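Local coordinates for putative branched-chain amino acid transport system substrate-binding protein (Rhodopseudomonas palustris, PDB 4FB4) that binds caffeic acid in the cleft of a periplasmic binding protein fold and probably delivers such solutes to a membrane transport system, at residues A100-T105 / D339-D344; N60-V65 / A89-V94. All coordinates share one frame; numbering follows the deposited sequence.

Interaction 1 (A100-T105 / D339-D344). With DHC (caffeic acid), chain B.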
loop_
_atom_site.group_PDB
_atom_site.type_symbol
_atom_site.label_atom_id
_atom_site.label_comp_id
_atom_site.label_asym_id
_atom_site.label_seq_id
_atom_site.Cartn_x
_atom_site.Cartn_y
_atom_site.Cartn_z
ATOM N N ALA A 100 -1.497 3.535 2.738
ATOM C CA ALA A 100 -2.395 2.418 2.465
ATOM C C ALA A 100 -3.375 2.896 1.384
ATOM O O ALA A 100 -3.569 4.109 1.196
ATOM C CB ALA A 100 -3.146 1.981 3.731
ATOM N N PRO A 101 -3.944 1.961 0.612
ATOM C CA PRO A 101 -4.886 2.400 -0.377
ATOM C C PRO A 101 -6.110 2.984 0.363
ATOM O O PRO A 101 -6.415 2.635 1.522
ATOM C CB PRO A 101 -5.253 1.116 -1.148
ATOM C CG PRO A 101 -4.267 0.098 -0.769
ATOM C CD PRO A 101 -3.744 0.484 0.579
ATOM N N LEU A 102 -6.762 3.933 -0.245
ATOM C CA LEU A 102 -7.998 4.391 0.311
ATOM C C LEU A 102 -8.858 4.896 -0.786
ATOM O O LEU A 102 -8.332 5.261 -1.839
ATOM C CB LEU A 102 -7.766 5.500 1.309
ATOM C CG LEU A 102 -7.509 6.894 0.774
ATOM C CD1 LEU A 102 -7.913 7.799 1.921
ATOM C CD2 LEU A 102 -6.046 6.981 0.370
ATOM N N PRO A 103 -10.173 4.909 -0.532
ATOM C CA PRO A 103 -11.149 5.448 -1.442
ATOM C C PRO A 103 -11.037 6.960 -1.495
ATOM O O PRO A 103 -11.279 7.658 -0.515
ATOM C CB PRO A 103 -12.519 5.012 -0.873
ATOM C CG PRO A 103 -12.247 4.441 0.483
ATOM C CD PRO A 103 -10.768 4.319 0.689
ATOM N N ILE A 104 -10.669 7.442 -2.662
ATOM C CA ILE A 104 -10.655 8.877 -2.935
ATOM C C ILE A 104 -12.074 9.332 -3.237
ATOM O O ILE A 104 -12.743 8.809 -4.141
ATOM C CB ILE A 104 -9.812 9.152 -4.179
ATOM C CG1 ILE A 104 -8.337 8.795 -3.899
ATOM C CG2 ILE A 104 -10.007 10.594 -4.687
ATOM C CD1 ILE A 104 -7.761 9.162 -2.547
ATOM N N THR A 105 -12.569 10.252 -2.455
ATOM C CA THR A 105 -13.824 10.874 -2.777
ATOM C C THR A 105 -13.467 12.323 -2.952
ATOM O O THR A 105 -12.356 12.702 -2.611
ATOM C CB THR A 105 -14.766 10.729 -1.607
ATOM O OG1 THR A 105 -14.121 11.278 -0.444
ATOM C CG2 THR A 105 -15.100 9.228 -1.409
ATOM N N ASP A 339 -6.413 12.384 -10.424
ATOM C CA ASP A 339 -5.728 11.108 -10.189
ATOM C C ASP A 339 -4.775 11.262 -9.005
ATOM O O ASP A 339 -3.682 11.819 -9.139
ATOM C CB ASP A 339 -4.916 10.675 -11.418
ATOM C CG ASP A 339 -4.294 9.321 -11.248
ATOM O OD1 ASP A 339 -4.404 8.714 -10.143
ATOM O OD2 ASP A 339 -3.661 8.857 -12.235
ATOM N N ARG A 340 -5.181 10.754 -7.860
ATOM C CA ARG A 340 -4.478 10.976 -6.632
ATOM C C ARG A 340 -3.536 9.838 -6.306
ATOM O O ARG A 340 -2.910 9.850 -5.261
ATOM C CB ARG A 340 -5.480 11.200 -5.527
ATOM C CG ARG A 340 -6.422 12.365 -5.855
ATOM C CD ARG A 340 -5.725 13.642 -6.260
ATOM N NE ARG A 340 -4.995 14.252 -5.159
ATOM C CZ ARG A 340 -4.206 15.326 -5.223
ATOM N NH1 ARG A 340 -3.868 15.905 -6.376
ATOM N NH2 ARG A 340 -3.707 15.805 -4.099
ATOM N N TYR A 341 -3.424 8.891 -7.232
ATOM C CA TYR A 341 -2.452 7.801 -7.131
ATOM C C TYR A 341 -1.306 7.976 -8.115
ATOM O O TYR A 341 -0.165 7.659 -7.803
ATOM C CB TYR A 341 -3.154 6.473 -7.431
ATOM C CG TYR A 341 -3.999 5.946 -6.315
ATOM C CD1 TYR A 341 -5.326 6.346 -6.149
ATOM C CD2 TYR A 341 -3.476 5.048 -5.413
ATOM C CE1 TYR A 341 -6.109 5.815 -5.122
ATOM C CE2 TYR A 341 -4.229 4.517 -4.395
ATOM C CZ TYR A 341 -5.534 4.902 -4.222
ATOM O OH TYR A 341 -6.246 4.327 -3.150
ATOM N N GLY A 342 -1.623 8.452 -9.323
ATOM C CA GLY A 342 -0.603 8.876 -10.293
ATOM C C GLY A 342 0.244 7.792 -10.945
ATOM O O GLY A 342 1.313 8.088 -11.528
ATOM N N LEU A 343 -0.242 6.544 -10.892
ATOM C CA LEU A 343 0.536 5.385 -11.362
ATOM C C LEU A 343 0.026 4.707 -12.651
ATOM O O LEU A 343 -1.118 4.889 -13.055
ATOM C CB LEU A 343 0.617 4.335 -10.225
ATOM C CG LEU A 343 1.478 4.770 -9.033
ATOM C CD1 LEU A 343 1.315 3.773 -7.886
ATOM C CD2 LEU A 343 2.964 4.910 -9.443
ATOM N N ASP A 344 0.919 3.925 -13.281
ATOM C CA ASP A 344 0.625 3.184 -14.480
ATOM C C ASP A 344 1.278 1.789 -14.416
ATOM O O ASP A 344 1.652 1.304 -13.342
ATOM C CB ASP A 344 1.026 3.994 -15.749
ATOM C CG ASP A 344 2.579 4.169 -15.931
ATOM O OD1 ASP A 344 3.449 3.483 -15.282
ATOM O OD2 ASP A 344 2.913 5.055 -16.755
HETATM C C1 DHC B . -5.571 -2.743 4.424
HETATM O O1 DHC B . -6.436 -1.916 4.728
HETATM C C2 DHC B . -4.753 -2.641 3.188
HETATM C C3 DHC B . -3.451 -2.650 3.367
HETATM C "C1'" DHC B . -2.456 -2.418 2.232
HETATM C "C2'" DHC B . -1.273 -1.774 2.537
HETATM C "C3'" DHC B . -0.340 -1.501 1.562
HETATM C "C4'" DHC B . -0.556 -1.880 0.166
HETATM C "C5'" DHC B . -1.764 -2.506 -0.146
HETATM C "C6'" DHC B . -2.687 -2.748 0.902
HETATM O "O4'" DHC B . 0.415 -1.599 -0.750
HETATM O "O3'" DHC B . 0.819 -0.899 1.940
HETATM O O2 DHC B . -5.260 -3.665 5.213
#

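Interaction 2 (N60-V65 / A89-V94)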
loop_
_atom_site.group_PDB
_atom_site.type_symbol
_atom_site.label_atom_id
_atom_site.label_comp_id
_atom_site.label_asym_id
_atom_site.label_seq_id
_atom_site.Cartn_x
_atom_site.Cartn_y
_atom_site.Cartn_z
ATOM N N ASN A 60 -3.671 11.364 16.380
ATOM C CA ASN A 60 -2.268 11.586 15.975
ATOM C C ASN A 60 -2.163 12.639 14.879
ATOM O O ASN A 60 -1.397 13.592 14.989
ATOM C CB ASN A 60 -1.611 10.319 15.457
ATOM C CG ASN A 60 -1.449 9.270 16.498
ATOM O OD1 ASN A 60 -1.594 9.514 17.694
ATOM N ND2 ASN A 60 -1.122 8.075 16.051
ATOM N N ALA A 61 -2.975 12.492 13.820
ATOM C CA ALA A 61 -2.972 13.455 12.746
ATOM C C ALA A 61 -3.267 14.865 13.223
ATOM O O ALA A 61 -2.589 15.813 12.787
ATOM C CB ALA A 61 -3.944 13.065 11.611
ATOM N N ARG A 62 -4.259 15.044 14.104
ATOM C CA ARG A 62 -4.554 16.374 14.602
ATOM C C ARG A 62 -3.402 16.929 15.461
ATOM O O ARG A 62 -3.080 18.107 15.387
ATOM C CB ARG A 62 -5.862 16.393 15.373
ATOM C CG ARG A 62 -6.215 17.709 16.062
ATOM C CD ARG A 62 -6.326 18.898 15.121
ATOM N NE ARG A 62 -7.279 18.666 14.069
ATOM C CZ ARG A 62 -7.655 19.567 13.147
ATOM N NH1 ARG A 62 -7.168 20.811 13.152
ATOM N NH2 ARG A 62 -8.545 19.198 12.196
ATOM N N ARG A 63 -2.810 16.086 16.282
ATOM C CA ARG A 63 -1.610 16.488 17.051
ATOM C C ARG A 63 -0.496 17.013 16.130
ATOM O O ARG A 63 0.188 17.993 16.480
ATOM C CB ARG A 63 -1.061 15.318 17.897
ATOM C CG ARG A 63 -1.702 15.131 19.275
ATOM C CD ARG A 63 -1.011 14.006 20.096
ATOM N NE ARG A 63 0.426 14.246 20.318
ATOM C CZ ARG A 63 1.326 13.337 20.726
ATOM N NH1 ARG A 63 0.983 12.086 20.996
ATOM N NH2 ARG A 63 2.605 13.688 20.877
ATOM N N PHE A 64 -0.288 16.371 14.966
ATOM C CA PHE A 64 0.727 16.832 14.017
ATOM C C PHE A 64 0.417 18.210 13.492
ATOM O O PHE A 64 1.324 19.030 13.334
ATOM C CB PHE A 64 0.855 15.917 12.797
ATOM C CG PHE A 64 1.350 14.536 13.119
ATOM C CD1 PHE A 64 2.292 14.326 14.063
ATOM C CD2 PHE A 64 0.868 13.456 12.402
ATOM C CE1 PHE A 64 2.767 13.043 14.320
ATOM C CE2 PHE A 64 1.288 12.174 12.690
ATOM C CZ PHE A 64 2.251 11.978 13.650
ATOM N N VAL A 65 -0.858 18.468 13.237
ATOM C CA VAL A 65 -1.289 19.811 12.828
ATOM C C VAL A 65 -1.142 20.821 13.924
ATOM O O VAL A 65 -0.565 21.895 13.710
ATOM C CB VAL A 65 -2.777 19.846 12.412
ATOM C CG1 VAL A 65 -3.260 21.308 12.223
ATOM C CG2 VAL A 65 -2.990 18.989 11.180
ATOM N N ALA A 89 -6.495 15.821 7.479
ATOM C CA ALA A 89 -5.673 16.539 6.515
ATOM C C ALA A 89 -6.480 17.433 5.627
ATOM O O ALA A 89 -6.062 18.567 5.389
ATOM C CB ALA A 89 -4.853 15.581 5.654
ATOM N N ASN A 90 -7.645 16.973 5.172
ATOM C CA ASN A 90 -8.455 17.819 4.306
ATOM C C ASN A 90 -9.102 18.964 5.055
ATOM O O ASN A 90 -9.261 20.049 4.490
ATOM C CB ASN A 90 -9.454 17.020 3.450
ATOM C CG ASN A 90 -8.771 16.389 2.243
ATOM O OD1 ASN A 90 -8.773 16.997 1.182
ATOM N ND2 ASN A 90 -8.191 15.181 2.396
ATOM N N GLU A 91 -9.388 18.779 6.324
ATOM C CA GLU A 91 -10.031 19.834 7.109
ATOM C C GLU A 91 -8.974 20.880 7.547
ATOM O O GLU A 91 -9.212 22.097 7.524
ATOM C CB GLU A 91 -10.731 19.206 8.324
ATOM C CG GLU A 91 -11.738 20.143 9.010
ATOM C CD GLU A 91 -11.190 20.980 10.151
ATOM O OE1 GLU A 91 -9.970 20.877 10.453
ATOM O OE2 GLU A 91 -12.004 21.768 10.747
ATOM N N ALA A 92 -7.807 20.385 7.912
ATOM C CA ALA A 92 -6.693 21.223 8.320
ATOM C C ALA A 92 -5.917 21.864 7.164
ATOM O O ALA A 92 -5.109 22.789 7.408
ATOM C CB ALA A 92 -5.744 20.412 9.236
ATOM N N GLN A 93 -6.140 21.389 5.917
ATOM C CA GLN A 93 -5.392 21.854 4.740
ATOM C C GLN A 93 -3.895 21.593 4.856
ATOM O O GLN A 93 -3.066 22.473 4.674
ATOM C CB GLN A 93 -5.703 23.328 4.495
ATOM C CG GLN A 93 -7.194 23.607 4.431
ATOM C CD GLN A 93 -7.465 25.064 4.079
ATOM O OE1 GLN A 93 -7.405 25.954 4.934
ATOM N NE2 GLN A 93 -7.749 25.310 2.831
ATOM N N VAL A 94 -3.557 20.324 5.120
ATOM C CA VAL A 94 -2.195 19.890 5.190
ATOM C C VAL A 94 -2.038 18.762 4.181
ATOM O O VAL A 94 -2.857 17.825 4.165
ATOM C CB VAL A 94 -1.876 19.347 6.614
ATOM C CG1 VAL A 94 -0.388 18.943 6.746
ATOM C CG2 VAL A 94 -2.170 20.429 7.664
#

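Interaction 1 (A100-T105 / D339-D344)
Pro101 and Tyr341 stand 9.0 Å apart at their CA atoms, and the gap between the two loops narrows to 7.5 Å between the CA atoms of Ile104 and Arg340. Neither segment is helix or strand, and the contact is made mainly by side chains reaching from 339-344 and meeting backbone and side chains of 100-105. Tyr341 spans most of the distance, and its hydroxyl OH donates to the backbone O of Leu102 at 2.6 Å. The oxygen is approached from well off the C=O direction, at a C=O...donor angle of 131°, and from 26° outside the carbonyl plane, while it lies at the edge of the tyrosine ring. The same phenol end rests against Pro101, whose CA is 3.6 Å from Tyr341 OH. In the periplasmic binding protein fold, loops following the strands of a lobe commonly line the ligand cleft, and 100-105, which follows strand 96-98, is an example: the pyrrolidine of Pro101 turns CG and CD to caffeic acid, with CD 3.4 Å from its ring atom C6'. Farther along, Ile104 CG1 packs obliquely against the tyrosine ring, 3.9 Å from CE1 of Tyr341. Ile104 CG1 also nears Arg340 CB, and Ile104 CG2, anti to the backbone N, reaches toward Arg340 CG; the arginine chain bends away at chi2 and chi3 to carry its guanidinium to the carbonyl oxygens of Thr336 and Ser112. Behind the tyrosine, an Asx turn shapes the loop: Asp339 OD1 accepts from Tyr341 N and, at 2.9 Å and almost straight, from Gly342 N, both coming from one face of the carboxylate.

Interaction 2 (N60-V65 / A89-V94)
Val65 and Ala92 make the closest backbone approach, 7.2 Å between their CA atoms, where helix 54-66 passes the C-terminal end of helix 79-92. The methyl of Ala92 sits against both branches of Val65, 3.7 Å from CG2 and 4.0 Å from CG1. With Val65 CG1 anti to the backbone N (chi1 170°), CG2 lies beside that nitrogen and anti to the carbonyl carbon, from where it also meets Val94 CG2 at 3.9 Å, and so touches both the helix and the loop beyond its end. Gln93, the first residue past the helix, has positive phi and turns the chain between Ala92 and Val94. Both helices belong to the alpha/beta lobe whose sheet includes strand 72-75, and Ile73 of that strand is touched by Val94 and by Phe64. At the outer side a salt bridge joins the helices: Arg62 NH2 donates to Glu91 OE1 at 2.8 Å, with an N-H...acceptor angle of 159°. The oxygen lies at the guanidinium edge but is met from above the carboxylate plane, the two flat groups being turned 70° apart. Replacing Arg62 with an alanine would probably leave the Glu91 carboxylate without this cationic mate and free to turn, and uncover part of the Ala92 methyl.

Overall arrangement
The two contacts illustrate how one lobe of a binding protein can join its surface to its ligand cleft through a single helix. Helix 79-92 carries the Ala89-to-Ala92 part of interaction 2 at one end, while Thr82, Val83 and Ser86, earlier in it, touch the 100-105 loop of interaction 1. Thr79, at its start, gives its backbone N to caffeic acid and its hydroxyl a hydrogen bond with Pro101 O. The contact centres lie 19 Å apart and their nearest atoms about 7 Å, without touching. The centre of interaction 1, about 10 Å from the centre of the chain, is buried and borders the ligand; that of interaction 2, about 21 Å from the chain centre, lies at the surface.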